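Local atomic coordinates of glutathione s-transferase S2 (Nilaparvata lugens, PDB entry 5H5L), a protein that binds glutathione and, as a sigma-class glutathione S-transferase also named prostaglandin D synthase, probably conjugates it, through its thiol sulfur, to electrophilic substrates. Residues B[116-119]-B[120-124]; B[109-112]-B[113-116]; B[123-126]-B[127-131]; B[161-164]-B[165-169]; B[154-157]-B[158-162]. All blocks are in the same frame, centred on the assembly; numbering follows the deposited sequence.

Contact 1. Residues B[116-119]-B[120-124]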
# COMPACT_ATOMS: atom_id res chain seq x y z
N LYS B 116 -6.80 13.28 22.29
CA LYS B 116 -5.36 13.17 22.41
C LYS B 116 -4.75 12.74 21.07
O LYS B 116 -3.69 13.24 20.69
CB LYS B 116 -4.98 12.19 23.51
CG LYS B 116 -5.20 12.74 24.94
CD LYS B 116 -4.81 11.72 26.03
CE LYS B 116 -6.01 11.29 26.90
NZ LYS B 116 -5.96 9.85 27.33
N LEU B 117 -5.40 11.84 20.36
CA LEU B 117 -4.90 11.46 19.04
C LEU B 117 -4.88 12.65 18.10
O LEU B 117 -3.88 12.91 17.43
CB LEU B 117 -5.75 10.33 18.45
CG LEU B 117 -5.65 9.01 19.22
CD1 LEU B 117 -6.72 8.04 18.75
CD2 LEU B 117 -4.28 8.42 19.09
N GLU B 118 -5.97 13.42 18.08
CA GLU B 118 -6.04 14.59 17.21
C GLU B 118 -4.94 15.60 17.52
O GLU B 118 -4.37 16.21 16.61
CB GLU B 118 -7.41 15.25 17.32
CG GLU B 118 -7.55 16.52 16.49
CD GLU B 118 -8.81 17.30 16.79
OE1 GLU B 118 -9.28 17.27 17.95
OE2 GLU B 118 -9.32 17.97 15.87
N GLU B 119 -4.63 15.81 18.81
CA GLU B 119 -3.54 16.70 19.18
C GLU B 119 -2.21 16.20 18.62
O GLU B 119 -1.43 16.96 18.03
CB GLU B 119 -3.45 16.83 20.70
CG GLU B 119 -2.14 17.47 21.22
CD GLU B 119 -1.05 16.45 21.60
OE1 GLU B 119 -1.39 15.33 22.06
OE2 GLU B 119 0.16 16.78 21.46
N THR B 120 -1.90 14.93 18.87
CA THR B 120 -0.67 14.37 18.31
C THR B 120 -0.68 14.47 16.79
O THR B 120 0.31 14.89 16.18
CB THR B 120 -0.52 12.92 18.77
OG1 THR B 120 -0.47 12.88 20.20
CG2 THR B 120 0.76 12.28 18.19
N LEU B 121 -1.81 14.11 16.18
CA LEU B 121 -1.96 14.20 14.73
C LEU B 121 -1.68 15.62 14.24
O LEU B 121 -0.86 15.84 13.35
CB LEU B 121 -3.38 13.76 14.37
CG LEU B 121 -3.81 13.87 12.92
CD1 LEU B 121 -2.86 13.04 12.00
CD2 LEU B 121 -5.25 13.37 12.87
N LEU B 122 -2.32 16.61 14.84
CA LEU B 122 -2.18 17.96 14.31
C LEU B 122 -0.82 18.58 14.63
O LEU B 122 -0.27 19.31 13.80
CB LEU B 122 -3.32 18.84 14.81
CG LEU B 122 -4.69 18.55 14.26
CD1 LEU B 122 -5.77 19.32 15.03
CD2 LEU B 122 -4.70 18.92 12.79
N ASN B 123 -0.24 18.32 15.79
CA ASN B 123 0.98 19.02 16.15
C ASN B 123 2.27 18.20 16.00
O ASN B 123 3.35 18.80 16.04
CB ASN B 123 0.88 19.56 17.58
CG ASN B 123 -0.44 20.32 17.83
OD1 ASN B 123 -1.12 20.75 16.89
ND2 ASN B 123 -0.78 20.53 19.09
N GLU B 124 2.20 16.89 15.80
CA GLU B 124 3.41 16.12 15.49
C GLU B 124 3.34 15.39 14.15
O GLU B 124 4.22 15.58 13.30
CB GLU B 124 3.67 15.15 16.65
CG GLU B 124 4.37 15.88 17.85
CD GLU B 124 3.57 15.85 19.14
OE1 GLU B 124 2.89 14.82 19.39
OE2 GLU B 124 3.60 16.85 19.90

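Contact 2. Residues B[109-112]-B[113-116]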
# COMPACT_ATOMS: atom_id res chain seq x y z
N SER B 109 -13.38 5.45 19.80
CA SER B 109 -14.68 5.62 20.45
C SER B 109 -14.60 6.37 21.78
O SER B 109 -15.60 6.93 22.21
CB SER B 109 -15.33 4.26 20.69
OG SER B 109 -14.49 3.47 21.53
N ASP B 110 -13.45 6.37 22.43
CA ASP B 110 -13.28 7.13 23.66
C ASP B 110 -12.94 8.58 23.32
O ASP B 110 -11.88 8.85 22.73
CB ASP B 110 -12.18 6.53 24.52
CG ASP B 110 -12.03 7.24 25.85
OD1 ASP B 110 -12.90 7.03 26.72
OD2 ASP B 110 -11.08 8.03 26.02
N GLU B 111 -13.80 9.50 23.74
CA GLU B 111 -13.68 10.87 23.26
C GLU B 111 -12.39 11.54 23.71
O GLU B 111 -11.78 12.29 22.94
CB GLU B 111 -14.88 11.69 23.73
CG GLU B 111 -16.16 11.21 23.13
CD GLU B 111 -16.22 11.49 21.64
OE1 GLU B 111 -15.31 12.19 21.14
OE2 GLU B 111 -17.17 11.02 20.97
N ALA B 112 -11.97 11.30 24.95
CA ALA B 112 -10.77 11.96 25.46
C ALA B 112 -9.51 11.42 24.79
O ALA B 112 -8.59 12.18 24.48
CB ALA B 112 -10.67 11.80 26.97
N THR B 113 -9.42 10.10 24.61
CA THR B 113 -8.32 9.54 23.83
C THR B 113 -8.30 10.16 22.45
O THR B 113 -7.26 10.66 21.99
CB THR B 113 -8.48 8.02 23.74
OG1 THR B 113 -8.53 7.50 25.06
CG2 THR B 113 -7.30 7.36 22.99
N LYS B 114 -9.46 10.20 21.79
CA LYS B 114 -9.59 10.77 20.46
C LYS B 114 -9.07 12.19 20.38
O LYS B 114 -8.41 12.56 19.40
CB LYS B 114 -11.05 10.72 20.06
CG LYS B 114 -11.34 11.34 18.72
CD LYS B 114 -12.74 10.95 18.29
CE LYS B 114 -13.04 11.31 16.88
NZ LYS B 114 -14.41 10.91 16.53
N LYS B 115 -9.39 13.01 21.39
CA LYS B 115 -8.82 14.34 21.45
C LYS B 115 -7.31 14.27 21.57
O LYS B 115 -6.59 15.12 21.02
CB LYS B 115 -9.42 15.11 22.64
CG LYS B 115 -10.85 15.51 22.44
CD LYS B 115 -10.98 16.74 21.58
CE LYS B 115 -12.44 17.01 21.28
NZ LYS B 115 -12.70 18.26 20.54
N LYS B 116 -6.80 13.28 22.29
CA LYS B 116 -5.36 13.17 22.41
C LYS B 116 -4.75 12.74 21.07
O LYS B 116 -3.69 13.24 20.69
CB LYS B 116 -4.98 12.19 23.51
CG LYS B 116 -5.20 12.74 24.94
CD LYS B 116 -4.81 11.72 26.03
CE LYS B 116 -6.01 11.29 26.90
NZ LYS B 116 -5.96 9.85 27.33

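Contact 3. Residues B[123-126]-B[127-131]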
# COMPACT_ATOMS: atom_id res chain seq x y z
N ASN B 123 -0.24 18.32 15.79
CA ASN B 123 0.98 19.02 16.15
C ASN B 123 2.27 18.20 16.00
O ASN B 123 3.35 18.80 16.04
CB ASN B 123 0.88 19.56 17.58
CG ASN B 123 -0.44 20.32 17.83
OD1 ASN B 123 -1.12 20.75 16.89
ND2 ASN B 123 -0.78 20.53 19.09
N GLU B 124 2.20 16.89 15.80
CA GLU B 124 3.41 16.12 15.49
C GLU B 124 3.34 15.39 14.15
O GLU B 124 4.22 15.58 13.30
CB GLU B 124 3.67 15.15 16.65
CG GLU B 124 4.37 15.88 17.85
CD GLU B 124 3.57 15.85 19.14
OE1 GLU B 124 2.89 14.82 19.39
OE2 GLU B 124 3.60 16.85 19.90
N THR B 125 2.28 14.63 13.90
CA THR B 125 2.25 13.77 12.72
C THR B 125 2.15 14.56 11.42
O THR B 125 2.90 14.30 10.47
CB THR B 125 1.10 12.79 12.82
OG1 THR B 125 1.20 12.11 14.07
CG2 THR B 125 1.16 11.75 11.70
N VAL B 126 1.16 15.45 11.31
CA VAL B 126 1.04 16.28 10.12
C VAL B 126 2.31 17.06 9.84
O VAL B 126 2.81 16.99 8.71
CB VAL B 126 -0.21 17.18 10.24
CG1 VAL B 126 -0.24 18.19 9.13
CG2 VAL B 126 -1.46 16.35 10.25
N PRO B 127 2.89 17.82 10.78
CA PRO B 127 4.16 18.48 10.44
C PRO B 127 5.25 17.52 9.99
O PRO B 127 6.00 17.81 9.04
CB PRO B 127 4.54 19.20 11.75
CG PRO B 127 3.29 19.35 12.50
CD PRO B 127 2.43 18.17 12.14
N PHE B 128 5.38 16.37 10.65
CA PHE B 128 6.44 15.44 10.28
C PHE B 128 6.32 15.06 8.81
O PHE B 128 7.26 15.26 8.02
CB PHE B 128 6.42 14.20 11.18
CG PHE B 128 7.44 13.17 10.80
CD1 PHE B 128 8.71 13.22 11.32
CD2 PHE B 128 7.13 12.18 9.87
CE1 PHE B 128 9.66 12.28 10.96
CE2 PHE B 128 8.07 11.24 9.51
CZ PHE B 128 9.34 11.29 10.05
N TYR B 129 5.15 14.56 8.41
CA TYR B 129 4.97 14.13 7.03
C TYR B 129 4.86 15.31 6.08
O TYR B 129 5.47 15.32 5.01
CB TYR B 129 3.72 13.25 6.88
CG TYR B 129 3.95 11.85 7.39
CD1 TYR B 129 4.55 10.87 6.61
CD2 TYR B 129 3.59 11.51 8.67
CE1 TYR B 129 4.77 9.60 7.11
CE2 TYR B 129 3.82 10.26 9.18
CZ TYR B 129 4.40 9.30 8.40
OH TYR B 129 4.63 8.06 8.93
N PHE B 130 4.08 16.33 6.45
CA PHE B 130 3.80 17.36 5.45
C PHE B 130 4.99 18.26 5.18
O PHE B 130 5.10 18.77 4.06
CB PHE B 130 2.60 18.18 5.86
CG PHE B 130 1.29 17.49 5.62
CD1 PHE B 130 1.20 16.10 5.67
CD2 PHE B 130 0.16 18.22 5.35
CE1 PHE B 130 -0.01 15.46 5.46
CE2 PHE B 130 -1.06 17.60 5.15
CZ PHE B 130 -1.15 16.23 5.19
N ASN B 131 5.87 18.51 6.16
CA ASN B 131 7.09 19.27 5.84
C ASN B 131 7.93 18.50 4.82
O ASN B 131 8.45 19.09 3.87
CB ASN B 131 7.92 19.55 7.10
CG ASN B 131 7.40 20.72 7.94
OD1 ASN B 131 6.93 21.72 7.42
ND2 ASN B 131 7.52 20.58 9.24

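Contact 4. Residues B[161-164]-B[165-169]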
# COMPACT_ATOMS: atom_id res chain seq x y z
N GLU B 161 -8.10 16.66 0.06
CA GLU B 161 -9.33 17.44 0.01
C GLU B 161 -10.32 16.94 1.06
O GLU B 161 -10.96 17.73 1.76
CB GLU B 161 -9.91 17.36 -1.40
CG GLU B 161 -11.38 17.68 -1.52
CD GLU B 161 -11.82 17.69 -2.96
OE1 GLU B 161 -12.60 16.80 -3.35
OE2 GLU B 161 -11.33 18.56 -3.70
N PHE B 162 -10.42 15.63 1.21
CA PHE B 162 -11.26 15.10 2.26
C PHE B 162 -10.81 15.60 3.63
O PHE B 162 -11.64 15.91 4.48
CB PHE B 162 -11.23 13.57 2.20
CG PHE B 162 -12.17 12.91 3.16
CD1 PHE B 162 -13.48 12.67 2.80
CD2 PHE B 162 -11.74 12.51 4.43
CE1 PHE B 162 -14.36 12.05 3.67
CE2 PHE B 162 -12.62 11.89 5.31
CZ PHE B 162 -13.93 11.66 4.92
N MET B 163 -9.51 15.66 3.87
CA MET B 163 -9.05 16.17 5.15
C MET B 163 -9.44 17.62 5.35
O MET B 163 -9.74 18.05 6.47
CB MET B 163 -7.54 16.06 5.26
CG MET B 163 -7.02 14.64 5.36
SD MET B 163 -5.23 14.64 5.51
CE MET B 163 -4.95 15.76 6.88
N THR B 164 -9.39 18.42 4.28
CA THR B 164 -9.79 19.81 4.40
C THR B 164 -11.23 19.95 4.86
O THR B 164 -11.59 20.99 5.42
CB THR B 164 -9.54 20.52 3.06
OG1 THR B 164 -8.15 20.45 2.75
CG2 THR B 164 -9.88 21.96 3.15
N THR B 165 -12.07 18.93 4.70
CA THR B 165 -13.43 19.04 5.20
C THR B 165 -13.50 18.95 6.72
O THR B 165 -14.50 19.39 7.30
CB THR B 165 -14.34 17.98 4.58
OG1 THR B 165 -13.99 16.69 5.08
CG2 THR B 165 -14.24 18.01 3.05
N ILE B 166 -12.47 18.41 7.37
CA ILE B 166 -12.36 18.36 8.83
C ILE B 166 -11.47 19.48 9.37
O ILE B 166 -11.85 20.21 10.30
CB ILE B 166 -11.81 16.98 9.27
CG1 ILE B 166 -12.73 15.86 8.78
CG2 ILE B 166 -11.62 16.96 10.81
CD1 ILE B 166 -14.10 15.86 9.42
N TRP B 167 -10.26 19.61 8.84
CA TRP B 167 -9.31 20.63 9.27
C TRP B 167 -9.10 21.55 8.07
O TRP B 167 -8.29 21.28 7.19
CB TRP B 167 -8.01 19.97 9.77
CG TRP B 167 -8.24 18.95 10.85
CD1 TRP B 167 -8.47 19.20 12.17
CD2 TRP B 167 -8.21 17.52 10.72
NE1 TRP B 167 -8.62 18.03 12.86
CE2 TRP B 167 -8.47 16.97 12.00
CE3 TRP B 167 -8.01 16.64 9.65
CZ2 TRP B 167 -8.52 15.60 12.24
CZ3 TRP B 167 -8.06 15.27 9.88
CH2 TRP B 167 -8.32 14.76 11.18
N SER B 168 -9.87 22.64 8.02
CA SER B 168 -10.06 23.36 6.77
C SER B 168 -8.78 24.04 6.30
O SER B 168 -8.52 24.12 5.10
CB SER B 168 -11.17 24.40 6.94
OG SER B 168 -10.80 25.35 7.92
N ASP B 169 -7.97 24.54 7.23
CA ASP B 169 -6.80 25.34 6.89
C ASP B 169 -5.55 24.50 6.75
O ASP B 169 -4.49 25.03 6.41
CB ASP B 169 -6.58 26.40 7.97
CG ASP B 169 -6.19 25.79 9.31
OD1 ASP B 169 -6.55 24.62 9.59
OD2 ASP B 169 -5.51 26.48 10.10
O HOH W 1 -6.49 22.91 4.09

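Contact 5. Residues B[154-157]-B[158-162]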
# COMPACT_ATOMS: atom_id res chain seq x y z
N ILE B 154 -2.92 12.83 -8.17
CA ILE B 154 -4.36 12.80 -8.13
C ILE B 154 -4.86 12.07 -6.90
O ILE B 154 -5.79 12.51 -6.24
CB ILE B 154 -4.85 12.21 -9.45
CG1 ILE B 154 -4.54 13.25 -10.56
CG2 ILE B 154 -6.34 11.92 -9.41
CD1 ILE B 154 -4.75 12.75 -11.96
N TYR B 155 -4.22 10.95 -6.55
CA TYR B 155 -4.60 10.23 -5.35
C TYR B 155 -4.37 11.10 -4.11
O TYR B 155 -5.24 11.22 -3.25
CB TYR B 155 -3.78 8.94 -5.30
CG TYR B 155 -4.15 7.94 -4.24
CD1 TYR B 155 -5.01 6.89 -4.54
CD2 TYR B 155 -3.60 8.01 -2.96
CE1 TYR B 155 -5.33 5.93 -3.58
CE2 TYR B 155 -3.93 7.07 -2.01
CZ TYR B 155 -4.80 6.03 -2.34
OH TYR B 155 -5.12 5.10 -1.39
N PHE B 156 -3.20 11.73 -4.04
CA PHE B 156 -2.80 12.55 -2.89
C PHE B 156 -3.79 13.71 -2.67
O PHE B 156 -4.34 13.88 -1.57
CB PHE B 156 -1.37 13.02 -3.19
CG PHE B 156 -0.73 13.91 -2.16
CD1 PHE B 156 -0.47 13.47 -0.88
CD2 PHE B 156 -0.26 15.15 -2.53
CE1 PHE B 156 0.19 14.32 0.04
CE2 PHE B 156 0.40 15.96 -1.64
CZ PHE B 156 0.62 15.55 -0.37
N ILE B 157 -4.05 14.48 -3.71
CA ILE B 157 -4.91 15.68 -3.61
C ILE B 157 -6.36 15.31 -3.36
O ILE B 157 -7.04 15.96 -2.55
CB ILE B 157 -4.75 16.54 -4.88
CG1 ILE B 157 -3.35 17.08 -5.03
CG2 ILE B 157 -5.69 17.75 -4.82
CD1 ILE B 157 -2.82 17.75 -3.76
N SER B 158 -6.86 14.25 -4.00
CA SER B 158 -8.26 13.89 -3.77
C SER B 158 -8.48 13.51 -2.32
O SER B 158 -9.50 13.88 -1.73
CB SER B 158 -8.68 12.75 -4.70
OG SER B 158 -8.02 11.56 -4.34
N ILE B 159 -7.51 12.82 -1.70
CA ILE B 159 -7.66 12.42 -0.31
C ILE B 159 -7.38 13.60 0.63
O ILE B 159 -8.06 13.76 1.64
CB ILE B 159 -6.77 11.19 -0.03
CG1 ILE B 159 -7.37 9.98 -0.77
CG2 ILE B 159 -6.66 10.91 1.45
CD1 ILE B 159 -6.57 8.73 -0.72
N LEU B 160 -6.40 14.46 0.31
CA LEU B 160 -6.17 15.64 1.15
C LEU B 160 -7.40 16.55 1.18
O LEU B 160 -7.71 17.16 2.22
CB LEU B 160 -4.96 16.43 0.66
CG LEU B 160 -3.60 15.83 0.95
CD1 LEU B 160 -2.53 16.80 0.53
CD2 LEU B 160 -3.41 15.47 2.41
N GLU B 161 -8.10 16.66 0.06
CA GLU B 161 -9.33 17.44 0.01
C GLU B 161 -10.32 16.94 1.06
O GLU B 161 -10.96 17.73 1.76
CB GLU B 161 -9.91 17.36 -1.40
CG GLU B 161 -11.38 17.68 -1.52
CD GLU B 161 -11.82 17.69 -2.96
OE1 GLU B 161 -12.60 16.80 -3.35
OE2 GLU B 161 -11.33 18.56 -3.70
N PHE B 162 -10.42 15.63 1.21
CA PHE B 162 -11.26 15.10 2.26
C PHE B 162 -10.81 15.60 3.63
O PHE B 162 -11.64 15.91 4.48
CB PHE B 162 -11.23 13.57 2.20
CG PHE B 162 -12.17 12.91 3.16
CD1 PHE B 162 -13.48 12.67 2.80
CD2 PHE B 162 -11.74 12.51 4.43
CE1 PHE B 162 -14.36 12.05 3.67
CE2 PHE B 162 -12.62 11.89 5.31
CZ PHE B 162 -13.93 11.66 4.92

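Contact 1. Residues B[116-119]-B[120-124]
Thr120 begins its turn by donating its backbone N to Lys116 O at 3.1 Å, an almost straight bond. Its hydroxyl OG1 lies beside the backbone N, and its one proton can go to Glu119 OE1, 3.2 Å from OG1, or, more weakly, to Lys116 O. The Glu119 carboxylate reaches this place because its chain, with CG anti to the backbone N, bends sharply at chi2 (-95°) and runs back past the start of Thr120. Leu121 N meets Leu117 O at 2.7 Å. The side chain of Leu121 continues into the interior, onto Val126 and Trp167. Leu122 repeats the backbone bond, N to Glu118 O at 2.7 Å, and its side chain runs alongside that of Glu118, pointing the same way, with Leu122 CD1 3.6 Å from Glu118 CG. Glu118 is extended, and its OE2 accepts a hydrogen bond from Trp167 NE1. Asn123 N donates to Glu119 O at 2.9 Å, while the amide of Asn123 crosses the Glu119 chain at about a right angle. Glu124 N returns to Thr120 O within the same turn. The carboxylates of Glu119 and Glu124, planes 72° apart, bring their OE2 atoms to 3.8 Å, a like-charged pair that would tend to raise the proton affinity of one of them. Such regular i to i+4 bonding on a surface-facing, amphipathic alpha-helix, widening into a pi-type turn at 121-124, belongs to helix 111-139 of the helical C-terminal domain of the glutathione transferase fold.

Contact 2. Residues B[109-112]-B[113-116]
The Asp110 carboxylate is gripped by Thr113 through one oxygen: OD2 receives Thr113 OG1 at 2.8 Å and Thr113 N at 3.0 Å. Both donors come in on the anti side of OD2, but from opposite faces of the carboxylate plane, the hydroxyl 31° out of it and the amide 23°. Two bonds on one oxygen limit the rotation of the group. The aspartate chain, its CG opposite the backbone N (chi1 -176°), crosses the threonine at about a right angle, and the Thr113 hydroxyl, set beside its own backbone N, meets it together with that amide. Behind this cap the backbone closes its first turns: Lys114 N to Asp110 O at 2.9 Å, Lys115 N to Glu111 O at 2.9 Å, and Lys116 N to Ala112 O at 3.0 Å. Lys114 is fully extended and lies side by side with Glu111, with Glu111 OE1 4.0 Å from Lys114 CD; the charged ends do not meet, and the ammonium of Lys114 forms a cation-pi contact with Trp105. Lys116 bends at chi3 and chi4, carrying its aliphatic CE back to 3.6 Å from Ala112 O. Its ammonium lies on the same side of the helix as the Asp110 carboxylate without touching it. The negative charge of Asp110 sits at the amino-terminal end of the helix, where the helix dipole would probably stabilise it. This is a helix N-cap: Asp110 accepts from the amide three residues on, starting helix 111-139 after the loop that follows helix 82-106.

Contact 3. Residues B[123-126]-B[127-131]
Pro127 has no N-H to give to the turn before it, and its ring instead sits as a knob among Asn123, Glu124, Thr125 and Val126. Pro127 CG stands 3.6 Å from Asn123 O, a carbon where a regular helix would bring an amide to bond. Val126 CB and Pro127 CD are 3.4 Å apart, a closeness set largely by the Val126-Pro127 peptide link. Beyond this break the acceptors are served again. Glu124 O takes Phe128 N at 3.0 Å. Thr125 O takes Tyr129 N at 3.1 Å in a virtually straight bond (178°), and the same oxygen lies at the edge of the Tyr129 ring, near its plane. Val126 O takes Phe130 N at 2.7 Å, and Pro127 O, within the second segment, takes Asn131 N at 3.0 Å. Two side-chain pairs follow the same spacing. Thr125 CG2 runs beside the Tyr129 ring, 3.9 Å from Tyr129 CD2, both side chains pointing the same way. Val126 CG1, placed anti to the backbone N (chi1 171°), lies over one face of the Phe130 ring, 4.0 Å from its centroid and 18° off the normal, a CH-pi contact. Phe130 also meets the rings of Phe98 and Tyr174, whereas Phe128 packs on Gly49 of the second subunit, a residue of that subunit's glutathione pocket. Together these features make a proline kink, following a pi-type turn, in helix 111-139 of the glutathione transferase C-terminal domain, at a point where that helix touches both its own core and the dimer partner.

Contact 4. Residues B[161-164]-B[165-169]
Met163 and Trp167 meet where helix 151-164 of the glutathione transferase C-terminal domain gives way to the loop before helix 175-185, its last bonds partly of 3-10 type. The methyl of Met163 approaches the benzo part of the indole at one corner, CE to Trp167 CE3 at 4.2 Å. Ile166 comes to the same indole from its own segment, laying CG2 over the centre of one face, 3.3 Å above the plane. The indole NE1 bonds to Glu118 OE2 on helix 111-139. Met163 O receives two amides: Trp167 N at 2.9 Å, nearly along the C=O axis, and Ile166 N from well above the carbonyl plane (55°). Phe162 O is shared in a like manner. Thr165 N stands above its plane, while Thr165 OG1, held between the backbone N and the carbonyl carbon (chi1 70°), lies in that plane; its 2.5 Å to Phe162 O is shorter than usual and should be read with caution. The Phe162 side chain packs on Ala12, about 6 Å from the side chain of the glutathione-binding Tyr8. Thr164 CG2, anti to the backbone N, reaches toward Ser168 O, while Ser168 CA comes within 3.1 Å of Thr164 O as a CA-H...O contact. Thr164 OG1 also bonds weakly back to Leu160 O. Beside these, one water links the two segments, lying near Thr164 OG1 and donating to Ser168 O at 2.6 Å.

Contact 5. Residues B[154-157]-B[158-162]
Ser158 OG sits between two carbonyl oxygens of the preceding turn, 3.1 Å from Ile154 O and 3.0 Å from Tyr155 O; its single proton can serve either. The hydroxyl stands between its own backbone N and carbonyl carbon (chi1 69°), which turns it back onto the helix and gives this buried polar atom a partner there. Both carbonyls also accept amides, from Ser158 and Ile159 respectively, and the regular bonds continue with Leu160 N to Phe156 O at 2.8 Å. One turn apart, two aliphatic chains are laid over aromatic faces. Ile159 CD1 lies above the Tyr155 ring, 3.7 Å from its centroid and nearest to Tyr155 CE2 at 3.4 Å, shifted toward the rim. Leu160 CD1 does the same to Phe156, 3.7 Å from that centroid and 19° off the normal, with Phe156 CZ at 3.5 Å. In both pairs the aromatic CG is anti to the backbone N, which brings the ring end near the side chain one turn on. Tyr155 carries its hydroxyl to Ser64 and Arg99, both lining the glutathione pocket, so the first CH-pi pair backs a second-shell residue of that site. This buried stretch of helix 151-164 lies near the centre of the chain: helix 175-185 packs on Phe156, Ile157 and Leu160, helix 15-25 of the thioredoxin-like domain on Ile154, Tyr155 and Ser158, and helix 82-106 on Tyr155, Ile159 and Leu160.

Overall arrangement
Contacts 2, 1 and 3 follow one another along helix 111-139, from its capped start to its proline kink; their centres are 11 Å (2 to 1) and 9 Å (1 to 3) apart. Contacts 5 and 4, 10 Å apart, follow along helix 151-164 into the loop after it. Trp167 of that loop ties it to helix 111-139, packing on Leu121 and Leu122 of contact 1; Phe130 of contact 3 joins the two helices, its CZ 3.7 Å from Leu160 CD2 of contact 5 and 4.2 Å from Met163 CE of contact 4. Glutathione lies about 4 Å from the Tyr155 side chain of contact 5 and about 8 Å from Phe162; a bound glutathione is also about 8 Å from Tyr129. Contact 2 lies well away.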